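Local coordinates for cytochrome P450 monooxygenase (Rhodococcus sp. ECU0066, PDB 6KBH), which probably acts as a self-sufficient monooxygenase, activating molecular oxygen at its heme with electrons delivered through its own FMN and 2Fe-2S domains, at residues A[78-83]-A[341-346]; A[503-508]-A[532-537]; A[543-548]-A[735-740]. One frame throughout, in Å; residues are numbered along the deposited sequence.

Interaction 1: A[78-83]-A[341-346]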
loop_
_atom_site.group_PDB
_atom_site.type_symbol
_atom_site.label_atom_id
_atom_site.label_comp_id
_atom_site.label_asym_id
_atom_site.label_seq_id
_atom_site.Cartn_x
_atom_site.Cartn_y
_atom_site.Cartn_z
ATOM N N VAL A 78 -23.169 -12.882 -2.908
ATOM C CA VAL A 78 -22.963 -11.858 -1.892
ATOM C C VAL A 78 -22.315 -10.658 -2.561
ATOM O O VAL A 78 -21.303 -10.792 -3.257
ATOM C CB VAL A 78 -22.109 -12.376 -0.724
ATOM C CG1 VAL A 78 -21.932 -11.290 0.331
ATOM C CG2 VAL A 78 -22.757 -13.608 -0.122
ATOM N N THR A 79 -22.891 -9.486 -2.332
ATOM C CA THR A 79 -22.726 -8.371 -3.241
ATOM C C THR A 79 -22.113 -7.128 -2.607
ATOM O O THR A 79 -21.351 -6.440 -3.291
ATOM C CB THR A 79 -24.091 -8.064 -3.877
ATOM O OG1 THR A 79 -24.343 -9.015 -4.923
ATOM C CG2 THR A 79 -24.179 -6.684 -4.432
ATOM N N ARG A 80 -22.321 -6.877 -1.311
ATOM C CA ARG A 80 -21.866 -5.638 -0.689
ATOM C C ARG A 80 -20.563 -5.830 0.097
ATOM O O ARG A 80 -20.269 -6.914 0.607
ATOM C CB ARG A 80 -22.970 -5.068 0.207
ATOM C CG ARG A 80 -24.204 -4.697 -0.605
ATOM C CD ARG A 80 -25.048 -3.590 -0.001
ATOM N NE ARG A 80 -25.906 -4.063 1.076
ATOM C CZ ARG A 80 -27.109 -3.564 1.337
ATOM N NH1 ARG A 80 -27.602 -2.586 0.588
ATOM N NH2 ARG A 80 -27.826 -4.051 2.339
ATOM N N TYR A 81 -19.796 -4.741 0.207
ATOM C CA TYR A 81 -18.383 -4.810 0.578
ATOM C C TYR A 81 -18.179 -5.209 2.039
ATOM O O TYR A 81 -17.280 -6.005 2.343
ATOM C CB TYR A 81 -17.723 -3.464 0.260
ATOM C CG TYR A 81 -16.339 -3.220 0.832
ATOM C CD1 TYR A 81 -16.171 -2.735 2.120
ATOM C CD2 TYR A 81 -15.203 -3.414 0.053
ATOM C CE1 TYR A 81 -14.922 -2.497 2.634
ATOM C CE2 TYR A 81 -13.943 -3.174 0.563
ATOM C CZ TYR A 81 -13.812 -2.712 1.854
ATOM O OH TYR A 81 -12.569 -2.465 2.380
ATOM N N GLU A 82 -18.987 -4.668 2.955
ATOM C CA GLU A 82 -18.929 -5.135 4.338
ATOM C C GLU A 82 -19.153 -6.643 4.405
ATOM O O GLU A 82 -18.462 -7.352 5.146
ATOM C CB GLU A 82 -19.975 -4.415 5.197
ATOM C CG GLU A 82 -19.676 -2.966 5.649
ATOM C CD GLU A 82 -18.217 -2.691 5.997
ATOM O OE1 GLU A 82 -17.829 -2.908 7.166
ATOM O OE2 GLU A 82 -17.458 -2.243 5.111
ATOM N N ASP A 83 -20.101 -7.152 3.612
ATOM C CA ASP A 83 -20.494 -8.556 3.716
ATOM C C ASP A 83 -19.406 -9.488 3.193
ATOM O O ASP A 83 -19.082 -10.492 3.837
ATOM C CB ASP A 83 -21.808 -8.790 2.969
ATOM C CG ASP A 83 -23.025 -8.395 3.787
ATOM O OD1 ASP A 83 -22.933 -8.389 5.033
ATOM O OD2 ASP A 83 -24.075 -8.094 3.181
ATOM N N THR A 341 -26.916 -16.737 9.089
ATOM C CA THR A 341 -27.647 -15.717 8.360
ATOM C C THR A 341 -26.643 -14.687 7.861
ATOM O O THR A 341 -25.731 -14.294 8.594
ATOM C CB THR A 341 -28.708 -15.042 9.233
ATOM O OG1 THR A 341 -28.102 -14.008 10.016
ATOM C CG2 THR A 341 -29.356 -16.056 10.161
ATOM N N ILE A 342 -26.795 -14.271 6.607
ATOM C CA ILE A 342 -25.926 -13.274 5.999
ATOM C C ILE A 342 -26.823 -12.120 5.574
ATOM O O ILE A 342 -27.575 -12.235 4.599
ATOM C CB ILE A 342 -25.127 -13.828 4.812
ATOM C CG1 ILE A 342 -23.963 -14.685 5.293
ATOM C CG2 ILE A 342 -24.524 -12.707 4.000
ATOM C CD1 ILE A 342 -23.492 -15.669 4.258
ATOM N N ASN A 343 -26.768 -11.022 6.327
ATOM C CA ASN A 343 -27.556 -9.826 6.048
ATOM C C ASN A 343 -29.038 -10.164 5.883
ATOM O O ASN A 343 -29.674 -9.827 4.882
ATOM C CB ASN A 343 -27.006 -9.099 4.819
ATOM C CG ASN A 343 -27.399 -7.634 4.782
ATOM O OD1 ASN A 343 -28.327 -7.205 5.470
ATOM N ND2 ASN A 343 -26.686 -6.854 3.973
ATOM N N GLY A 344 -29.581 -10.866 6.877
ATOM C CA GLY A 344 -30.988 -11.185 6.923
ATOM C C GLY A 344 -31.396 -12.452 6.196
ATOM O O GLY A 344 -32.446 -13.021 6.518
ATOM N N VAL A 345 -30.608 -12.907 5.229
ATOM C CA VAL A 345 -30.942 -14.096 4.452
ATOM C C VAL A 345 -30.327 -15.316 5.126
ATOM O O VAL A 345 -29.120 -15.350 5.391
ATOM C CB VAL A 345 -30.447 -13.959 3.003
ATOM C CG1 VAL A 345 -30.823 -15.191 2.191
ATOM C CG2 VAL A 345 -31.006 -12.692 2.369
ATOM N N GLU A 346 -31.157 -16.317 5.405
ATOM C CA GLU A 346 -30.664 -17.552 5.998
ATOM C C GLU A 346 -29.886 -18.357 4.964
ATOM O O GLU A 346 -30.356 -18.567 3.842
ATOM C CB GLU A 346 -31.821 -18.381 6.552
ATOM C CG GLU A 346 -32.700 -17.640 7.541
ATOM C CD GLU A 346 -33.288 -18.560 8.588
ATOM O OE1 GLU A 346 -32.775 -19.690 8.739
ATOM O OE2 GLU A 346 -34.264 -18.157 9.256
#
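Asn343 and Asp83 make the polar link between the hairpin tip at 341-346 and the first turn of helix 81-89. The amide nitrogen Asn343 ND2 donates to Asp83 OD2 at 3.0 Å with an N-H...O angle of 154°. It meets the syn lone pair of OD2, on the side of OD1, while OD2 sits slightly out of the amide plane. The carboxylate and amide planes are steeply turned against each other, 70° apart, and the two side chains lie roughly perpendicular. Asn343 carries its CG anti to the backbone N (chi1 -158°), which sends the amide across to the helix. CB of Asn343 also lies alongside the carboxylate, 3.5 Å from Asp83 OD2.

A second approach is packing without a bond. Arg80, at the N-cap position of the helix, brings the edge of its guanidinium to the same amide, NH2 lying 3.4 Å from Asn343 ND2. Both are donors, so no hydrogen bond joins them; Arg80 NH1 is held instead by the carbonyl of Arg62.

Backbone hydrogen bonds shape the hairpin. Ile342 N to Val345 O (2.8 Å) and Val345 N to Ile342 O (3.2 Å) close a type I' turn, with Asn343 and Gly344 both at positive phi at its corners. Beneath the tip, Ile342 packs on Val67 and Leu353, apolar contacts that seat the hairpin against the neighbouring mixed sheet.

The contact lies on the surface of the heme domain, the side chain of Asp83 about 11 Å from that of the heme-binding Arg334. It joins two standard elements of the cytochrome P450 fold: the B helix, entered directly from strand 76-78, and the two-stranded beta-2 hairpin that follows strand 332-336.

Interaction 2: A[503-508]-A[532-537]. With FMN (flavin mononucleotide), chain B.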
loop_
_atom_site.group_PDB
_atom_site.type_symbol
_atom_site.label_atom_id
_atom_site.label_comp_id
_atom_site.label_asym_id
_atom_site.label_seq_id
_atom_site.Cartn_x
_atom_site.Cartn_y
_atom_site.Cartn_z
ATOM N N PRO A 503 -3.736 23.450 0.990
ATOM C CA PRO A 503 -4.498 23.471 2.244
ATOM C C PRO A 503 -4.133 24.648 3.136
ATOM O O PRO A 503 -3.045 25.223 3.058
ATOM C CB PRO A 503 -4.116 22.144 2.909
ATOM C CG PRO A 503 -3.766 21.250 1.775
ATOM C CD PRO A 503 -3.120 22.134 0.742
ATOM N N LYS A 504 -5.082 25.008 3.994
ATOM C CA LYS A 504 -4.791 25.913 5.094
ATOM C C LYS A 504 -3.950 25.182 6.131
ATOM O O LYS A 504 -4.140 23.987 6.372
ATOM C CB LYS A 504 -6.089 26.416 5.725
ATOM C CG LYS A 504 -6.968 27.232 4.789
ATOM C CD LYS A 504 -8.446 26.943 5.020
ATOM C CE LYS A 504 -9.317 27.650 3.991
ATOM N NZ LYS A 504 -9.597 29.063 4.372
ATOM N N TRP A 505 -3.006 25.896 6.739
ATOM C CA TRP A 505 -2.156 25.311 7.764
ATOM C C TRP A 505 -1.956 26.315 8.888
ATOM O O TRP A 505 -1.780 27.511 8.639
ATOM C CB TRP A 505 -0.798 24.874 7.194
ATOM C CG TRP A 505 -0.065 25.954 6.456
ATOM C CD1 TRP A 505 -0.155 26.248 5.125
ATOM C CD2 TRP A 505 0.882 26.879 7.007
ATOM N NE1 TRP A 505 0.672 27.300 4.815
ATOM C CE2 TRP A 505 1.320 27.707 5.952
ATOM C CE3 TRP A 505 1.399 27.091 8.289
ATOM C CZ2 TRP A 505 2.251 28.727 6.141
ATOM C CZ3 TRP A 505 2.323 28.104 8.474
ATOM C CH2 TRP A 505 2.739 28.910 7.406
ATOM N N SER A 506 -2.003 25.823 10.122
ATOM C CA SER A 506 -1.747 26.646 11.290
ATOM C C SER A 506 -0.261 26.601 11.642
ATOM O O SER A 506 0.522 25.855 11.051
ATOM C CB SER A 506 -2.610 26.186 12.466
ATOM O OG SER A 506 -2.470 24.794 12.688
ATOM N N ALA A 507 0.129 27.421 12.611
ATOM C CA ALA A 507 1.538 27.522 12.956
ATOM C C ALA A 507 2.047 26.238 13.599
ATOM O O ALA A 507 1.317 25.528 14.297
ATOM C CB ALA A 507 1.778 28.693 13.896
ATOM N N GLY A 508 3.327 25.956 13.366
ATOM C CA GLY A 508 3.946 24.735 13.824
ATOM C C GLY A 508 3.837 23.580 12.857
ATOM O O GLY A 508 4.526 22.568 13.044
ATOM N N THR A 532 -0.752 29.798 -2.612
ATOM C CA THR A 532 -0.163 29.155 -3.777
ATOM C C THR A 532 1.201 28.550 -3.474
ATOM O O THR A 532 1.797 27.934 -4.369
ATOM C CB THR A 532 -0.046 30.132 -4.959
ATOM O OG1 THR A 532 0.820 29.564 -5.949
ATOM C CG2 THR A 532 0.533 31.463 -4.528
ATOM N N THR A 533 1.693 28.678 -2.230
ATOM C CA THR A 533 3.037 28.222 -1.881
ATOM C C THR A 533 3.215 27.740 -0.446
ATOM O O THR A 533 2.471 28.097 0.475
ATOM C CB THR A 533 4.081 29.318 -2.066
ATOM O OG1 THR A 533 3.523 30.595 -1.721
ATOM C CG2 THR A 533 4.672 29.285 -3.457
ATOM N N PHE A 534 4.284 26.964 -0.287
ATOM C CA PHE A 534 4.892 26.625 0.986
ATOM C C PHE A 534 6.341 27.097 0.975
ATOM O O PHE A 534 6.996 27.104 -0.072
ATOM C CB PHE A 534 4.838 25.122 1.227
ATOM C CG PHE A 534 3.464 24.608 1.517
ATOM C CD1 PHE A 534 2.507 25.422 2.094
ATOM C CD2 PHE A 534 3.129 23.304 1.204
ATOM C CE1 PHE A 534 1.240 24.939 2.357
ATOM C CE2 PHE A 534 1.877 22.816 1.466
ATOM C CZ PHE A 534 0.927 23.631 2.041
ATOM N N GLN A 535 6.842 27.492 2.144
ATOM C CA GLN A 535 8.238 27.886 2.300
ATOM C C GLN A 535 8.853 27.117 3.456
ATOM O O GLN A 535 8.289 27.078 4.554
ATOM C CB GLN A 535 8.381 29.394 2.535
ATOM C CG GLN A 535 8.776 30.177 1.293
ATOM C CD GLN A 535 8.898 31.665 1.558
ATOM O OE1 GLN A 535 8.405 32.170 2.564
ATOM N NE2 GLN A 535 9.554 32.376 0.648
ATOM N N VAL A 536 10.008 26.509 3.203
ATOM C CA VAL A 536 10.773 25.803 4.219
ATOM C C VAL A 536 12.206 26.310 4.176
ATOM O O VAL A 536 12.689 26.776 3.139
ATOM C CB VAL A 536 10.730 24.273 4.024
ATOM C CG1 VAL A 536 9.335 23.745 4.298
ATOM C CG2 VAL A 536 11.172 23.908 2.618
ATOM N N ALA A 537 12.890 26.217 5.314
ATOM C CA ALA A 537 14.252 26.729 5.450
ATOM C C ALA A 537 15.164 25.612 5.953
ATOM O O ALA A 537 15.401 25.503 7.154
ATOM C CB ALA A 537 14.287 27.942 6.374
HETATM N N1 FMN B . 12.087 17.098 11.940
HETATM C C2 FMN B . 10.897 16.708 12.421
HETATM O O2 FMN B . 10.770 15.519 12.858
HETATM N N3 FMN B . 9.835 17.524 12.455
HETATM C C4 FMN B . 9.965 18.784 11.992
HETATM O O4 FMN B . 8.906 19.631 12.017
HETATM C C4A FMN B . 11.190 19.218 11.489
HETATM N N5 FMN B . 11.304 20.475 11.031
HETATM C C5A FMN B . 12.485 20.876 10.546
HETATM C C6 FMN B . 12.571 22.177 10.084
HETATM C C7 FMN B . 13.760 22.644 9.577
HETATM C C7M FMN B . 13.713 24.113 9.089
HETATM C C8 FMN B . 14.892 21.820 9.527
HETATM C C8M FMN B . 16.221 22.290 8.972
HETATM C C9 FMN B . 14.807 20.518 10.007
HETATM C C9A FMN B . 13.597 20.029 10.510
HETATM N N10 FMN B . 13.480 18.766 10.978
HETATM C C10 FMN B . 12.278 18.350 11.465
HETATM C "C1'" FMN B . 14.621 17.798 10.938
HETATM C "C2'" FMN B . 14.716 17.081 9.615
HETATM O "O2'" FMN B . 13.683 16.216 9.378
HETATM C "C3'" FMN B . 16.012 16.320 9.502
HETATM O "O3'" FMN B . 16.224 15.403 10.543
HETATM C "C4'" FMN B . 17.213 17.284 9.386
HETATM O "O4'" FMN B . 17.137 18.362 8.531
HETATM C "C5'" FMN B . 18.484 16.549 8.863
HETATM O "O5'" FMN B . 18.306 15.593 7.788
HETATM P P FMN B . 19.463 14.572 7.501
HETATM O O1P FMN B . 18.911 13.352 6.810
HETATM O O2P FMN B . 20.501 15.175 6.609
HETATM O O3P FMN B . 20.079 14.204 8.815
#
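The loop 503-508 passes Phe534 and its strand at a distance, Trp505 CA lying 9.9 Å from Phe534 CA, so that no backbone hydrogen bond joins the segments and side chains bridge them. Both belong to the flavin-binding domain of the ferredoxin reductase type, built on a six-stranded antiparallel sheet. Strand 533-536 is an outermost strand of that sheet, bonded through Phe534 and Val536 to strand 489-496, and the loop connects strand 489-496 to strand 510-515.

An aromatic pair makes most of the contact. Trp505 CD1 approaches Phe534 CE1 to 3.4 Å, and Trp505 NE1 lies 3.8 Å from Phe534 CD1, so the pyrrole part of the indole does the touching. The planes stand 76° apart in an oblique meeting, with 5.2 Å between the centroids of the five-membered ring and the phenyl ring. The two side chains run antiparallel past one another. Trp505 places CG between its backbone N and carbonyl carbon (chi1 54°), which turns the indole toward the strand. On the edge of the phenyl ring, near its plane, lies the carbonyl of Pro503, its O 4.4 Å from Phe534 CE1.

Other parts of the domain add to the pair: Leu502, Leu524 and Met477 pack on Phe534, and Pro528 on Trp505. Farther along both segments, Ala507 and Ala537 touch helix 588-601. There the strand segment arrives at the flavin, where the carbonyl O of Ala537 lies against the ring methyl C7M of FMN, at a modelled 2.9 Å whose exact value is uncertain.

Interaction 3: A[543-548]-A[735-740]. With FMN (flavin mononucleotide), chain B; FES (Fe2/s2 (inorganic) cluster), chain D.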
loop_
_atom_site.group_PDB
_atom_site.type_symbol
_atom_site.label_atom_id
_atom_site.label_comp_id
_atom_site.label_asym_id
_atom_site.label_seq_id
_atom_site.Cartn_x
_atom_site.Cartn_y
_atom_site.Cartn_z
ATOM N N GLU A 543 26.582 16.860 10.203
ATOM C CA GLU A 543 26.542 15.404 10.248
ATOM C C GLU A 543 25.190 14.994 9.669
ATOM O O GLU A 543 24.176 14.990 10.375
ATOM C CB GLU A 543 26.728 14.892 11.674
ATOM C CG GLU A 543 27.086 13.422 11.787
ATOM C CD GLU A 543 27.303 12.998 13.226
ATOM O OE1 GLU A 543 27.038 13.822 14.128
ATOM O OE2 GLU A 543 27.733 11.848 13.458
ATOM N N SER A 544 25.178 14.654 8.381
ATOM C CA SER A 544 23.947 14.478 7.620
ATOM C C SER A 544 23.864 13.050 7.103
ATOM O O SER A 544 24.733 12.608 6.344
ATOM C CB SER A 544 23.884 15.466 6.455
ATOM O OG SER A 544 22.713 15.263 5.682
ATOM N N ARG A 545 22.806 12.340 7.497
ATOM C CA ARG A 545 22.559 10.994 6.994
ATOM C C ARG A 545 22.130 10.979 5.529
ATOM O O ARG A 545 21.892 9.893 4.989
ATOM C CB ARG A 545 21.507 10.298 7.865
ATOM C CG ARG A 545 20.413 11.224 8.364
ATOM C CD ARG A 545 19.907 10.913 9.772
ATOM N NE ARG A 545 18.645 11.611 10.004
ATOM C CZ ARG A 545 17.911 11.531 11.111
ATOM N NH1 ARG A 545 18.303 10.781 12.134
ATOM N NH2 ARG A 545 16.780 12.217 11.190
ATOM N N GLY A 546 22.010 12.138 4.882
ATOM C CA GLY A 546 21.795 12.179 3.446
ATOM C C GLY A 546 20.695 13.110 2.975
ATOM O O GLY A 546 20.747 13.618 1.849
ATOM N N GLY A 547 19.690 13.336 3.821
ATOM C CA GLY A 547 18.566 14.163 3.410
ATOM C C GLY A 547 18.934 15.630 3.287
ATOM O O GLY A 547 18.618 16.281 2.286
ATOM N N SER A 548 19.601 16.175 4.309
ATOM C CA SER A 548 19.966 17.586 4.266
ATOM C C SER A 548 21.019 17.852 3.200
ATOM O O SER A 548 20.987 18.897 2.542
ATOM C CB SER A 548 20.458 18.056 5.635
ATOM O OG SER A 548 21.834 17.777 5.804
ATOM N N CYS A 735 10.170 7.413 9.125
ATOM C CA CYS A 735 11.248 7.701 10.061
ATOM C C CYS A 735 11.611 6.502 10.923
ATOM O O CYS A 735 12.791 6.153 11.035
ATOM C CB CYS A 735 10.858 8.877 10.962
ATOM S SG CYS A 735 9.800 8.409 12.350
ATOM N N GLU A 736 10.616 5.876 11.552
ATOM C CA GLU A 736 10.808 4.737 12.450
ATOM C C GLU A 736 11.732 5.073 13.614
ATOM O O GLU A 736 12.277 4.175 14.264
ATOM C CB GLU A 736 11.312 3.513 11.680
ATOM C CG GLU A 736 10.576 3.318 10.367
ATOM C CD GLU A 736 11.157 2.214 9.516
ATOM O OE1 GLU A 736 11.953 1.410 10.044
ATOM O OE2 GLU A 736 10.819 2.154 8.316
ATOM N N GLU A 737 11.918 6.364 13.873
ATOM C CA GLU A 737 12.561 6.860 15.079
ATOM C C GLU A 737 11.548 7.436 16.060
ATOM O O GLU A 737 11.943 7.998 17.086
ATOM C CB GLU A 737 13.606 7.922 14.717
ATOM C CG GLU A 737 14.590 7.490 13.637
ATOM C CD GLU A 737 15.548 8.597 13.230
ATOM O OE1 GLU A 737 15.487 9.694 13.826
ATOM O OE2 GLU A 737 16.364 8.368 12.312
ATOM N N GLY A 738 10.256 7.309 15.760
ATOM C CA GLY A 738 9.210 7.857 16.596
ATOM C C GLY A 738 8.936 9.327 16.395
ATOM O O GLY A 738 8.329 9.954 17.268
ATOM N N ILE A 739 9.343 9.898 15.262
ATOM C CA ILE A 739 9.381 11.343 15.112
ATOM C C ILE A 739 8.391 11.873 14.073
ATOM O O ILE A 739 7.919 13.007 14.216
ATOM C CB ILE A 739 10.819 11.812 14.789
ATOM C CG1 ILE A 739 10.990 13.295 15.115
ATOM C CG2 ILE A 739 11.176 11.555 13.334
ATOM C CD1 ILE A 739 12.412 13.781 14.980
ATOM N N CYS A 740 8.046 11.095 13.046
ATOM C CA CYS A 740 7.303 11.649 11.919
ATOM C C CYS A 740 5.797 11.446 12.011
ATOM O O CYS A 740 5.043 12.308 11.547
ATOM C CB CYS A 740 7.812 11.054 10.601
ATOM S SG CYS A 740 7.210 9.400 10.225
HETATM N N1 FMN B . 12.087 17.098 11.940
HETATM C C2 FMN B . 10.897 16.708 12.421
HETATM O O2 FMN B . 10.770 15.519 12.858
HETATM N N3 FMN B . 9.835 17.524 12.455
HETATM C C4 FMN B . 9.965 18.784 11.992
HETATM O O4 FMN B . 8.906 19.631 12.017
HETATM C C4A FMN B . 11.190 19.218 11.489
HETATM N N5 FMN B . 11.304 20.475 11.031
HETATM C C5A FMN B . 12.485 20.876 10.546
HETATM C C6 FMN B . 12.571 22.177 10.084
HETATM C C7 FMN B . 13.760 22.644 9.577
HETATM C C7M FMN B . 13.713 24.113 9.089
HETATM C C8 FMN B . 14.892 21.820 9.527
HETATM C C8M FMN B . 16.221 22.290 8.972
HETATM C C9 FMN B . 14.807 20.518 10.007
HETATM C C9A FMN B . 13.597 20.029 10.510
HETATM N N10 FMN B . 13.480 18.766 10.978
HETATM C C10 FMN B . 12.278 18.350 11.465
HETATM C "C1'" FMN B . 14.621 17.798 10.938
HETATM C "C2'" FMN B . 14.716 17.081 9.615
HETATM O "O2'" FMN B . 13.683 16.216 9.378
HETATM C "C3'" FMN B . 16.012 16.320 9.502
HETATM O "O3'" FMN B . 16.224 15.403 10.543
HETATM C "C4'" FMN B . 17.213 17.284 9.386
HETATM O "O4'" FMN B . 17.137 18.362 8.531
HETATM C "C5'" FMN B . 18.484 16.549 8.863
HETATM O "O5'" FMN B . 18.306 15.593 7.788
HETATM P P FMN B . 19.463 14.572 7.501
HETATM O O1P FMN B . 18.911 13.352 6.810
HETATM O O2P FMN B . 20.501 15.175 6.609
HETATM O O3P FMN B . 20.079 14.204 8.815
HETATM FE FE1 FES D . 7.607 7.870 11.890
HETATM FE FE2 FES D . 6.827 5.403 13.387
HETATM S S1 FES D . 7.548 5.799 11.427
HETATM S S2 FES D . 6.878 7.475 13.848
#
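The FMN phosphate loop and the cluster loop of a plant-type 2Fe-2S ferredoxin domain meet here through a salt bridge between Arg545 and Glu737. The two side chains approach head-on from the two loops. Arg545 NH1 lies 3.1 Å from Glu737 OE2, with a weak hydrogen bond from the same nitrogen to Glu737 OE1 at 3.5 Å. Guanidinium and carboxylate planes are turned 71° apart, so the groups do not pair flat. Glu737 reaches over with its chain extended beyond CG.

The guanidinium is shared with the cofactor: Arg545 NH2 makes a weak bond to FMN O3', the phosphate oxygen O3P lies obliquely to the group, nearest to NE, and O1P, somewhat farther from NE, lies at its edge, in plane. Arg520, whose NE is also bonded to FMN, packs beside Arg545, and two cationic groups there would help balance the phosphate charge. The phosphate further sits at the start of helix 547-554, where Gly547 N donates to FMN O1P at 3.1 Å and Ser548 N to FMN O2P at 2.7 Å, N-H...O angle 160°.

On either side of Glu737 in the sequence, the loop wraps the cluster. Cys735 SG and Cys740 SG each bind the same iron, FE1, at 2.3 Å, and Cys743 and Cys773 complete the cluster site. Cys735 SG accepts a hydrogen bond from Ile739 N at 3.3 Å, besides weak ones from the nitrogens of Glu737 and Cys740; such N-H...S bonds are familiar around ferredoxin clusters and probably influence the cluster's redox potential. Ile739 belongs to both pockets: with CG1 anti to the backbone N (chi1 -160°), its side chain points to the isoalloxazine, CG1 and CD1 both close to FMN O2 (3.2 Å each).

Interaction 1 belongs to the heme domain, whereas interactions 2 and 3 lie in the reductase part; its centre is 46 Å from that of interaction 2 and 47 Å from that of interaction 3, with the chain's centre between interactions 1 and 3. Interactions 2 and 3 are neighbours, centres 21 Å and nearest atoms about 9 Å apart, and share one FMN: 532-537 reaches its dimethylbenzene end, 543-548 its phosphate, and 735-740 its pyrimidine side. Across interaction 3, FMN O2 lies 8.3 Å from iron FE1 of the cluster, a separation compatible with direct electron transfer. The heme of the domain holding interaction 1 is probably the last cofactor to receive the electrons, passing them to bound oxygen.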